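Local coordinates for centromeric protein-C, isoform A (Drosophila melanogaster, PDB 6O2K), which probably acts as a chromatin-protein adaptor at centromeres and is represented here by its dimer-forming cupin domain, at residues 14-18 against 19-23; 45-49 against 50-54; 58-61 against 62-65. All coordinates share one frame; numbering follows the deposited sequence.

Contact 1. Residues 14-18 against 19-23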
ATOM      1  N   LEU B  14       3.223  10.612   8.136  1.00 22.83           N
ATOM      2  CA  LEU B  14       2.845   9.201   8.098  1.00 22.28           C
ATOM      3  C   LEU B  14       4.078   8.305   8.074  1.00 23.52           C
ATOM      4  O   LEU B  14       4.182   7.353   8.860  1.00 22.59           O
ATOM      5  CB  LEU B  14       1.954   8.910   6.888  1.00 20.58           C
ATOM      6  CG  LEU B  14       1.744   7.417   6.575  1.00 21.94           C
ATOM      7  CD1 LEU B  14       0.911   6.759   7.677  1.00 24.73           C
ATOM      8  CD2 LEU B  14       1.083   7.202   5.211  1.00 19.38           C
ATOM      9  N   MET B  15       5.029   8.593   7.178  1.00 21.87           N
ATOM     10  CA  MET B  15       6.177   7.695   7.044  1.00 24.99           C
ATOM     11  C   MET B  15       7.067   7.731   8.287  1.00 21.09           C
ATOM     12  O   MET B  15       7.603   6.689   8.704  1.00 26.64           O
ATOM     13  CB  MET B  15       6.979   8.034   5.791  1.00 27.61           C
ATOM     14  CG  MET B  15       8.033   6.988   5.404  1.00 35.64           C
ATOM     15  SD  MET B  15       7.435   5.290   5.240  1.00 36.40           S
ATOM     16  CE  MET B  15       6.180   5.457   3.968  1.00 36.00           C
ATOM     17  N   GLN B  16       7.235   8.906   8.895  1.00 23.10           N
ATOM     18  CA  GLN B  16       7.991   8.986  10.142  1.00 25.04           C
ATOM     19  C   GLN B  16       7.322   8.168  11.238  1.00 24.22           C
ATOM     20  O   GLN B  16       8.001   7.513  12.041  1.00 32.93           O
ATOM     21  CB  GLN B  16       8.138  10.447  10.566  1.00 30.78           C
ATOM     22  CG  GLN B  16       9.090  11.221   9.677  1.00 39.24           C
ATOM     23  CD  GLN B  16      10.158  11.939  10.466  1.00 56.33           C
ATOM     24  OE1 GLN B  16       9.857  12.763  11.330  1.00 61.72           O
ATOM     25  NE2 GLN B  16      11.417  11.619  10.184  1.00 61.12           N
ATOM     26  N   TRP B  17       5.988   8.175  11.274  1.00 28.82           N
ATOM     27  CA  TRP B  17       5.283   7.356  12.255  1.00 31.18           C
ATOM     28  C   TRP B  17       5.461   5.865  11.974  1.00 29.24           C
ATOM     29  O   TRP B  17       5.676   5.072  12.904  1.00 27.44           O
ATOM     30  CB  TRP B  17       3.803   7.731  12.282  1.00 32.88           C
ATOM     31  CG  TRP B  17       3.089   7.115  13.425  1.00 43.19           C
ATOM     32  CD1 TRP B  17       3.100   7.530  14.728  1.00 48.68           C
ATOM     33  CD2 TRP B  17       2.275   5.947  13.383  1.00 45.55           C
ATOM     34  NE1 TRP B  17       2.327   6.695  15.494  1.00 51.36           N
ATOM     35  CE2 TRP B  17       1.813   5.712  14.692  1.00 49.25           C
ATOM     36  CE3 TRP B  17       1.893   5.077  12.367  1.00 43.23           C
ATOM     37  CZ2 TRP B  17       0.984   4.646  15.007  1.00 51.43           C
ATOM     38  CZ3 TRP B  17       1.072   4.021  12.679  1.00 48.07           C
ATOM     39  CH2 TRP B  17       0.627   3.812  13.988  1.00 50.22           C
ATOM     40  N   LEU B  18       5.371   5.457  10.704  1.00 25.34           N
ATOM     41  CA  LEU B  18       5.597   4.052  10.374  1.00 25.88           C
ATOM     42  C   LEU B  18       7.011   3.631  10.747  1.00 29.58           C
ATOM     43  O   LEU B  18       7.223   2.521  11.251  1.00 30.46           O
ATOM     44  CB  LEU B  18       5.333   3.788   8.884  1.00 20.19           C
ATOM     45  CG  LEU B  18       3.882   3.946   8.435  1.00 26.30           C
ATOM     46  CD1 LEU B  18       3.729   3.910   6.908  1.00 23.22           C
ATOM     47  CD2 LEU B  18       3.011   2.901   9.104  1.00 25.75           C
ATOM     48  N   ARG B  19       7.989   4.509  10.519  1.00 28.14           N
ATOM     49  CA  ARG B  19       9.375   4.198  10.848  1.00 32.14           C
ATOM     50  C   ARG B  19       9.642   4.198  12.346  1.00 31.44           C
ATOM     51  O   ARG B  19      10.719   3.757  12.765  1.00 29.57           O
ATOM     52  CB  ARG B  19      10.321   5.199  10.173  1.00 29.57           C
ATOM     53  CG  ARG B  19      10.442   5.044   8.651  1.00 29.70           C
ATOM     54  CD  ARG B  19      11.048   6.299   8.034  1.00 34.75           C
ATOM     55  NE  ARG B  19      12.501   6.358   8.219  1.00 33.54           N
ATOM     56  CZ  ARG B  19      13.256   7.404   7.895  1.00 41.81           C
ATOM     57  NH1 ARG B  19      12.706   8.495   7.366  1.00 42.14           N
ATOM     58  NH2 ARG B  19      14.565   7.359   8.089  1.00 44.02           N
ATOM     59  N   GLY B  20       8.709   4.688  13.156  1.00 28.79           N
ATOM     60  CA  GLY B  20       8.962   4.795  14.581  1.00 29.69           C
ATOM     61  C   GLY B  20       9.849   5.950  14.981  1.00 36.99           C
ATOM     62  O   GLY B  20      10.215   6.047  16.157  1.00 40.86           O
ATOM     63  N   VAL B  21      10.215   6.827  14.041  1.00 36.78           N
ATOM     64  CA  VAL B  21      11.032   7.995  14.361  1.00 42.30           C
ATOM     65  C   VAL B  21      10.192   9.224  14.674  1.00 43.13           C
ATOM     66  O   VAL B  21      10.747  10.262  15.059  1.00 48.21           O
ATOM     67  CB  VAL B  21      12.012   8.314  13.213  1.00 41.03           C
ATOM     68  CG1 VAL B  21      12.727   7.054  12.757  1.00 39.33           C
ATOM     69  CG2 VAL B  21      11.283   8.951  12.055  1.00 43.42           C
ATOM     70  N   GLY B  22       8.875   9.139  14.527  1.00 38.26           N
ATOM     71  CA  GLY B  22       7.988  10.245  14.799  1.00 38.56           C
ATOM     72  C   GLY B  22       6.899   9.859  15.772  1.00 46.31           C
ATOM     73  O   GLY B  22       6.299   8.785  15.652  1.00 45.54           O
ATOM     74  N   ASP B  23       6.647  10.725  16.750  1.00 48.04           N
ATOM     75  CA  ASP B  23       5.659  10.482  17.791  1.00 50.87           C
ATOM     76  C   ASP B  23       4.303  11.098  17.478  1.00 51.47           C
ATOM     77  O   ASP B  23       3.333  10.814  18.188  1.00 56.93           O
ATOM     78  CB  ASP B  23       6.160  11.040  19.123  1.00 58.27           C
ATOM     79  CG  ASP B  23       6.324  12.545  19.088  1.00 67.15           C
ATOM     80  OD1 ASP B  23       5.518  13.248  19.735  1.00 72.62           O
ATOM     81  OD2 ASP B  23       7.246  13.027  18.394  1.00 70.73           O
TER

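Contact 2. Residues 45-49 against 50-54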
ATOM      1  N   PHE B  45       1.183  -0.206  16.648  1.00 28.81           N
ATOM      2  CA  PHE B  45       2.148  -1.283  16.471  1.00 27.54           C
ATOM      3  C   PHE B  45       2.235  -2.142  17.732  1.00 29.39           C
ATOM      4  O   PHE B  45       2.281  -1.619  18.850  1.00 33.67           O
ATOM      5  CB  PHE B  45       3.520  -0.694  16.139  1.00 32.85           C
ATOM      6  CG  PHE B  45       3.681  -0.289  14.697  1.00 31.33           C
ATOM      7  CD1 PHE B  45       4.043  -1.219  13.733  1.00 29.99           C
ATOM      8  CD2 PHE B  45       3.452   1.021  14.304  1.00 27.45           C
ATOM      9  CE1 PHE B  45       4.192  -0.848  12.410  1.00 33.52           C
ATOM     10  CE2 PHE B  45       3.598   1.395  12.973  1.00 28.59           C
ATOM     11  CZ  PHE B  45       3.966   0.460  12.029  1.00 29.78           C
ATOM     12  N   CYS B  46       2.253  -3.460  17.545  1.00 31.85           N
ATOM     13  CA  CYS B  46       2.475  -4.447  18.595  1.00 39.82           C
ATOM     14  C   CYS B  46       3.678  -5.300  18.209  1.00 37.87           C
ATOM     15  O   CYS B  46       3.851  -5.643  17.038  1.00 33.13           O
ATOM     16  CB  CYS B  46       1.236  -5.336  18.795  1.00 51.34           C
ATOM     17  SG  CYS B  46       0.885  -6.482  17.412  1.00 63.23           S
ATOM     18  N   GLN B  47       4.520  -5.643  19.179  1.00 37.05           N
ATOM     19  CA  GLN B  47       5.748  -6.367  18.886  1.00 34.87           C
ATOM     20  C   GLN B  47       5.536  -7.858  19.103  1.00 34.90           C
ATOM     21  O   GLN B  47       5.085  -8.277  20.173  1.00 37.16           O
ATOM     22  CB  GLN B  47       6.909  -5.862  19.746  1.00 45.28           C
ATOM     23  CG  GLN B  47       8.270  -6.041  19.082  1.00 49.24           C
ATOM     24  CD  GLN B  47       9.427  -5.640  19.976  1.00 53.35           C
ATOM     25  OE1 GLN B  47      10.283  -4.845  19.583  1.00 62.98           O
ATOM     26  NE2 GLN B  47       9.466  -6.193  21.180  1.00 44.44           N
ATOM     27  N   VAL B  48       5.862  -8.651  18.087  1.00 33.65           N
ATOM     28  CA  VAL B  48       5.838 -10.108  18.160  1.00 34.30           C
ATOM     29  C   VAL B  48       7.194 -10.617  17.699  1.00 35.34           C
ATOM     30  O   VAL B  48       7.616 -10.334  16.567  1.00 30.78           O
ATOM     31  CB  VAL B  48       4.719 -10.721  17.300  1.00 39.20           C
ATOM     32  CG1 VAL B  48       4.818 -12.255  17.301  1.00 40.86           C
ATOM     33  CG2 VAL B  48       3.354 -10.263  17.779  1.00 40.19           C
ATOM     34  N   ASP B  49       7.874 -11.373  18.567  1.00 30.31           N
ATOM     35  CA  ASP B  49       9.191 -11.924  18.262  1.00 30.39           C
ATOM     36  C   ASP B  49      10.142 -10.826  17.802  1.00 36.63           C
ATOM     37  O   ASP B  49      10.962 -11.012  16.899  1.00 38.43           O
ATOM     38  CB  ASP B  49       9.090 -13.041  17.226  1.00 37.74           C
ATOM     39  CG  ASP B  49       8.721 -14.363  17.846  1.00 35.14           C
ATOM     40  OD1 ASP B  49       8.983 -14.514  19.051  1.00 37.56           O
ATOM     41  OD2 ASP B  49       8.185 -15.243  17.137  1.00 37.60           O
ATOM     42  N   GLY B  50      10.006  -9.658  18.417  1.00 28.43           N
ATOM     43  CA  GLY B  50      10.879  -8.537  18.145  1.00 36.72           C
ATOM     44  C   GLY B  50      10.558  -7.734  16.905  1.00 37.51           C
ATOM     45  O   GLY B  50      11.276  -6.765  16.619  1.00 37.77           O
ATOM     46  N   ILE B  51       9.521  -8.095  16.149  1.00 37.99           N
ATOM     47  CA  ILE B  51       9.131  -7.352  14.954  1.00 32.66           C
ATOM     48  C   ILE B  51       7.860  -6.580  15.259  1.00 32.80           C
ATOM     49  O   ILE B  51       6.937  -7.129  15.878  1.00 24.20           O
ATOM     50  CB  ILE B  51       8.916  -8.288  13.754  1.00 35.22           C
ATOM     51  CG1 ILE B  51      10.231  -8.954  13.373  1.00 39.93           C
ATOM     52  CG2 ILE B  51       8.351  -7.518  12.572  1.00 33.56           C
ATOM     53  CD1 ILE B  51      10.052 -10.326  12.886  1.00 42.39           C
ATOM     54  N   ASP B  52       7.795  -5.313  14.824  1.00 28.41           N
ATOM     55  CA  ASP B  52       6.614  -4.500  15.095  1.00 28.84           C
ATOM     56  C   ASP B  52       5.602  -4.695  13.965  1.00 27.56           C
ATOM     57  O   ASP B  52       5.961  -4.594  12.793  1.00 31.68           O
ATOM     58  CB  ASP B  52       6.996  -3.019  15.239  1.00 26.61           C
ATOM     59  CG  ASP B  52       7.635  -2.692  16.598  1.00 37.18           C
ATOM     60  OD1 ASP B  52       8.392  -1.691  16.694  1.00 35.60           O
ATOM     61  OD2 ASP B  52       7.383  -3.432  17.571  1.00 34.11           O
ATOM     62  N   TYR B  53       4.348  -4.999  14.312  1.00 23.57           N
ATOM     63  CA  TYR B  53       3.277  -5.184  13.336  1.00 23.26           C
ATOM     64  C   TYR B  53       2.138  -4.211  13.619  1.00 27.15           C
ATOM     65  O   TYR B  53       1.780  -3.990  14.778  1.00 24.58           O
ATOM     66  CB  TYR B  53       2.707  -6.609  13.373  1.00 26.00           C
ATOM     67  CG  TYR B  53       3.695  -7.694  13.056  1.00 20.92           C
ATOM     68  CD1 TYR B  53       4.441  -8.289  14.065  1.00 24.65           C
ATOM     69  CD2 TYR B  53       3.871  -8.137  11.747  1.00 22.14           C
ATOM     70  CE1 TYR B  53       5.347  -9.299  13.781  1.00 28.11           C
ATOM     71  CE2 TYR B  53       4.775  -9.146  11.447  1.00 25.10           C
ATOM     72  CZ  TYR B  53       5.512  -9.720  12.472  1.00 23.34           C
ATOM     73  OH  TYR B  53       6.414 -10.722  12.200  1.00 28.65           O
ATOM     74  N   ALA B  54       1.531  -3.667  12.566  1.00 24.71           N
ATOM     75  CA  ALA B  54       0.312  -2.885  12.749  1.00 20.57           C
ATOM     76  C   ALA B  54      -0.630  -3.148  11.587  1.00 25.58           C
ATOM     77  O   ALA B  54      -0.269  -2.901  10.435  1.00 26.84           O
ATOM     78  CB  ALA B  54       0.628  -1.386  12.874  1.00 24.54           C
TER
HETATM   79  O   HOH W   1       7.806 -11.962  14.293  1.00 25.54           O

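Contact 3. Residues 58-61 against 62-65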
ATOM      1  N   THR B  58      -9.665  -3.631   9.481  1.00 26.98           N
ATOM      2  CA  THR B  58     -10.643  -4.025   8.480  1.00 26.14           C
ATOM      3  C   THR B  58     -11.568  -5.109   9.035  1.00 26.89           C
ATOM      4  O   THR B  58     -11.342  -5.673  10.107  1.00 29.37           O
ATOM      5  CB  THR B  58      -9.960  -4.544   7.210  1.00 28.25           C
ATOM      6  OG1 THR B  58      -9.128  -5.669   7.528  1.00 30.08           O
ATOM      7  CG2 THR B  58      -9.102  -3.461   6.566  1.00 29.78           C
ATOM      8  N   LYS B  59     -12.607  -5.428   8.261  1.00 32.24           N
ATOM      9  CA  LYS B  59     -13.598  -6.396   8.723  1.00 36.47           C
ATOM     10  C   LYS B  59     -12.988  -7.781   8.930  1.00 36.68           C
ATOM     11  O   LYS B  59     -13.365  -8.488   9.874  1.00 35.78           O
ATOM     12  CB  LYS B  59     -14.770  -6.456   7.744  1.00 43.80           C
ATOM     13  CG  LYS B  59     -15.584  -5.171   7.701  1.00 50.18           C
ATOM     14  CD  LYS B  59     -17.015  -5.400   7.204  1.00 57.29           C
ATOM     15  CE  LYS B  59     -17.463  -6.852   7.366  1.00 59.29           C
ATOM     16  NZ  LYS B  59     -18.902  -6.965   7.752  1.00 62.25           N
ATOM     17  N   GLU B  60     -12.030  -8.184   8.080  1.00 35.26           N
ATOM     18  CA  GLU B  60     -11.360  -9.475   8.240  1.00 36.44           C
ATOM     19  C   GLU B  60     -10.138  -9.417   9.163  1.00 38.65           C
ATOM     20  O   GLU B  60      -9.575 -10.471   9.485  1.00 44.53           O
ATOM     21  CB  GLU B  60     -10.952 -10.046   6.868  1.00 34.01           C
ATOM     22  CG  GLU B  60     -10.832 -11.575   6.860  1.00 38.75           C
ATOM     23  CD  GLU B  60     -10.746 -12.187   5.461  1.00 41.60           C
ATOM     24  OE1 GLU B  60     -10.820 -13.431   5.349  1.00 39.50           O
ATOM     25  OE2 GLU B  60     -10.595 -11.435   4.478  1.00 39.30           O
ATOM     26  N   LYS B  61      -9.696  -8.214   9.546  1.00 31.13           N
ATOM     27  CA  LYS B  61      -8.830  -7.919  10.695  1.00 40.63           C
ATOM     28  C   LYS B  61      -7.338  -8.242  10.596  1.00 39.77           C
ATOM     29  O   LYS B  61      -6.574  -7.875  11.497  1.00 48.60           O
ATOM     30  CB  LYS B  61      -9.256  -8.729  11.931  1.00 36.75           C
ATOM     31  CG  LYS B  61     -10.703  -8.496  12.374  1.00 42.35           C
ATOM     32  CD  LYS B  61     -10.887  -7.304  13.306  1.00 49.35           C
ATOM     33  CE  LYS B  61     -12.147  -6.516  12.936  1.00 51.69           C
ATOM     34  NZ  LYS B  61     -13.135  -7.325  12.153  1.00 51.19           N
ATOM     35  N   ALA B  62      -6.888  -8.902   9.536  1.00 26.28           N
ATOM     36  CA  ALA B  62      -5.491  -9.327   9.479  1.00 23.38           C
ATOM     37  C   ALA B  62      -5.129  -9.488   8.011  1.00 27.79           C
ATOM     38  O   ALA B  62      -4.467 -10.446   7.608  1.00 32.96           O
ATOM     39  CB  ALA B  62      -5.094 -10.571  10.279  1.00 25.84           C
ATOM     40  N   MET B  63      -5.548  -8.533   7.180  1.00 25.74           N
ATOM     41  CA  MET B  63      -5.370  -8.691   5.751  1.00 24.36           C
ATOM     42  C   MET B  63      -4.592  -7.568   5.098  1.00 23.02           C
ATOM     43  O   MET B  63      -4.144  -7.745   3.962  1.00 24.83           O
ATOM     44  CB  MET B  63      -6.732  -8.832   5.048  1.00 26.59           C
ATOM     45  CG  MET B  63      -7.550 -10.043   5.506  1.00 28.87           C
ATOM     46  SD  MET B  63      -6.787 -11.661   5.168  1.00 35.49           S
ATOM     47  CE  MET B  63      -7.049 -11.778   3.421  1.00 24.64           C
ATOM     48  N   LEU B  64      -4.406  -6.429   5.772  1.00 15.94           N
ATOM     49  CA  LEU B  64      -3.606  -5.347   5.209  1.00 14.12           C
ATOM     50  C   LEU B  64      -2.916  -4.623   6.358  1.00 17.61           C
ATOM     51  O   LEU B  64      -3.593  -4.129   7.262  1.00 19.70           O
ATOM     52  CB  LEU B  64      -4.487  -4.387   4.407  1.00 15.91           C
ATOM     53  CG  LEU B  64      -3.778  -3.234   3.714  1.00 24.67           C
ATOM     54  CD1 LEU B  64      -2.914  -3.767   2.613  1.00 25.40           C
ATOM     55  CD2 LEU B  64      -4.808  -2.248   3.151  1.00 27.03           C
ATOM     56  N   GLY B  65      -1.586  -4.592   6.351  1.00 18.60           N
ATOM     57  CA  GLY B  65      -0.884  -4.009   7.481  1.00 19.67           C
ATOM     58  C   GLY B  65       0.561  -3.699   7.151  1.00 19.15           C
ATOM     59  O   GLY B  65       0.977  -3.746   5.995  1.00 20.62           O
TER
HETATM   60  O   HOH W   2      -6.505  -5.894   7.781  1.00 20.70           O

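Contact 1. Residues 14-18 against 19-23
The indole of Trp17 meets the chain beyond the helix at its pyrrole side: CD1 lies 3.6 Å from Gly22 O, which approaches the ring obliquely. The indole also meets the ring of Phe45, with the planes at about 45°. The amide of Gln16 is the second flat group. Its NE2 comes within 3.3 Å of Val21 CG2, a van der Waals touch, and the two side chains cross at about a right angle. Val21 CG2 sits between its own backbone N and carbonyl carbon, and this turns the methyl toward the amide. The aliphatic part of Arg19 lies over the last turn, with CG 3.3 Å from Met15 O. That oxygen also accepts a helical i to i+4 bond from Arg19 N at 2.9 Å and 156°. Gly20 N then donates to Trp17 O at 3.1 Å. Gln16 O is shared by two weak bonds, from Val21 N and Gly22 N. Gly20 has positive phi, and a beta carbon there would collide with the carbonyl oxygen of Arg19. Arg68 binds the carbonyl oxygens of Trp17 and Leu18, so it also holds the helix end. The turn ends helix 6-19 and reverses the chain; it is a Schellman motif, the classic C-cap with glycine at the left-handed position.

Contact 2. Residues 45-49 against 50-54
Val48 O is gripped twice. Ile51 N donates to it at 3.0 Å, closing a type I' turn, and water 1 donates to it at 2.8 Å. The same water is hydrogen-bonded to Tyr53 OH, so it bridges the turn to the phenol. Val48 O also lies in plane at the edge of the Tyr53 ring, 3.7 Å from Tyr53 CE1, and Val48 CB touches the same carbon. One ring face carries Ile51 CG2, offset toward the rim. Beyond the turn, Cys46 and Tyr53 form a hydrogen-bonded antiparallel pair, with Tyr53 N to Cys46 O at 2.8 Å. On the other face of the hairpin, Asp52 OD2 rests against Gln47 CG, with amide and carboxylate planes 19° apart. At the open end, Phe45 CG is anti to its carbonyl carbon (chi1 -80°), and the ring lies over Ala54. Ala54 CB sits over the centre of the Phe45 ring at 3.5 Å, a CH-pi contact 12° off the normal. Arg68 makes a cation-pi contact with the same ring. An alanine in place of Phe45 would probably leave the Ala54 methyl and the Arg68 cation without their aromatic partner. The hairpin thus joins two chemistries: backbone bonds set its register, while Arg68 forms a salt bridge with Asp52 OD1 and probably balances its charge, and Arg75 bonds the Tyr53 hydroxyl.

Contact 3. Residues 58-61 against 62-65
An ST motif lies in the loop before strand 64-69. Thr58 OG1 accepts a hydrogen bond from Lys61 N at 3.3 Å and 142°. The same hydroxyl is bonded to water 2 at 2.6 Å. Water 2 accepts from Met63 N at 2.9 Å and makes a weak bond to Leu64 O. It therefore links Thr58 to the start of the strand. With OG1 placed between its backbone N and carbonyl carbon (chi1 59°), Thr58 can reach both the Lys61 amide and the water. Across the loop, Glu60 lies obliquely over Met63. Its CB is 3.7 Å from Met63 CG, and OE2 is 3.5 Å from the same carbon. The extended Glu60 chain carries the carboxylate past CG to the methionine tip, where OE2 is 3.7 Å from CE. This is van der Waals contact, with the Met63 chain bent at chi2 and chi3. Lys61 NZ donates back to Lys59 O at 2.6 Å, from above the carbonyl plane. The loop connects strands 51-55 and 64-69. Met63 and Leu64 lean on strand 135-141, Arg141 binds Ala62 O, and Glu118 of the second subunit accepts from Lys59 N.

How the contacts relate
From the N terminus, contact 1 comes first and reverses the chain at the end of helix 6-19. A long loop, with short strand 37-38, then leads to contact 2, the hairpin at one edge of the larger sheet. Contact 3 follows after three intervening residues and turns strand 51-55 into strand 64-69, its neighbour in that sheet. The three lie in series; none nests or crosses. Contacts 1 and 2 touch through Trp17 and Leu18 against Phe45, and Arg68 reaches both, tying the helix to the cupin sheet. Contacts 1 and 3 stay about 7 Å apart at their nearest atoms, yet both meet the second subunit of the dimer.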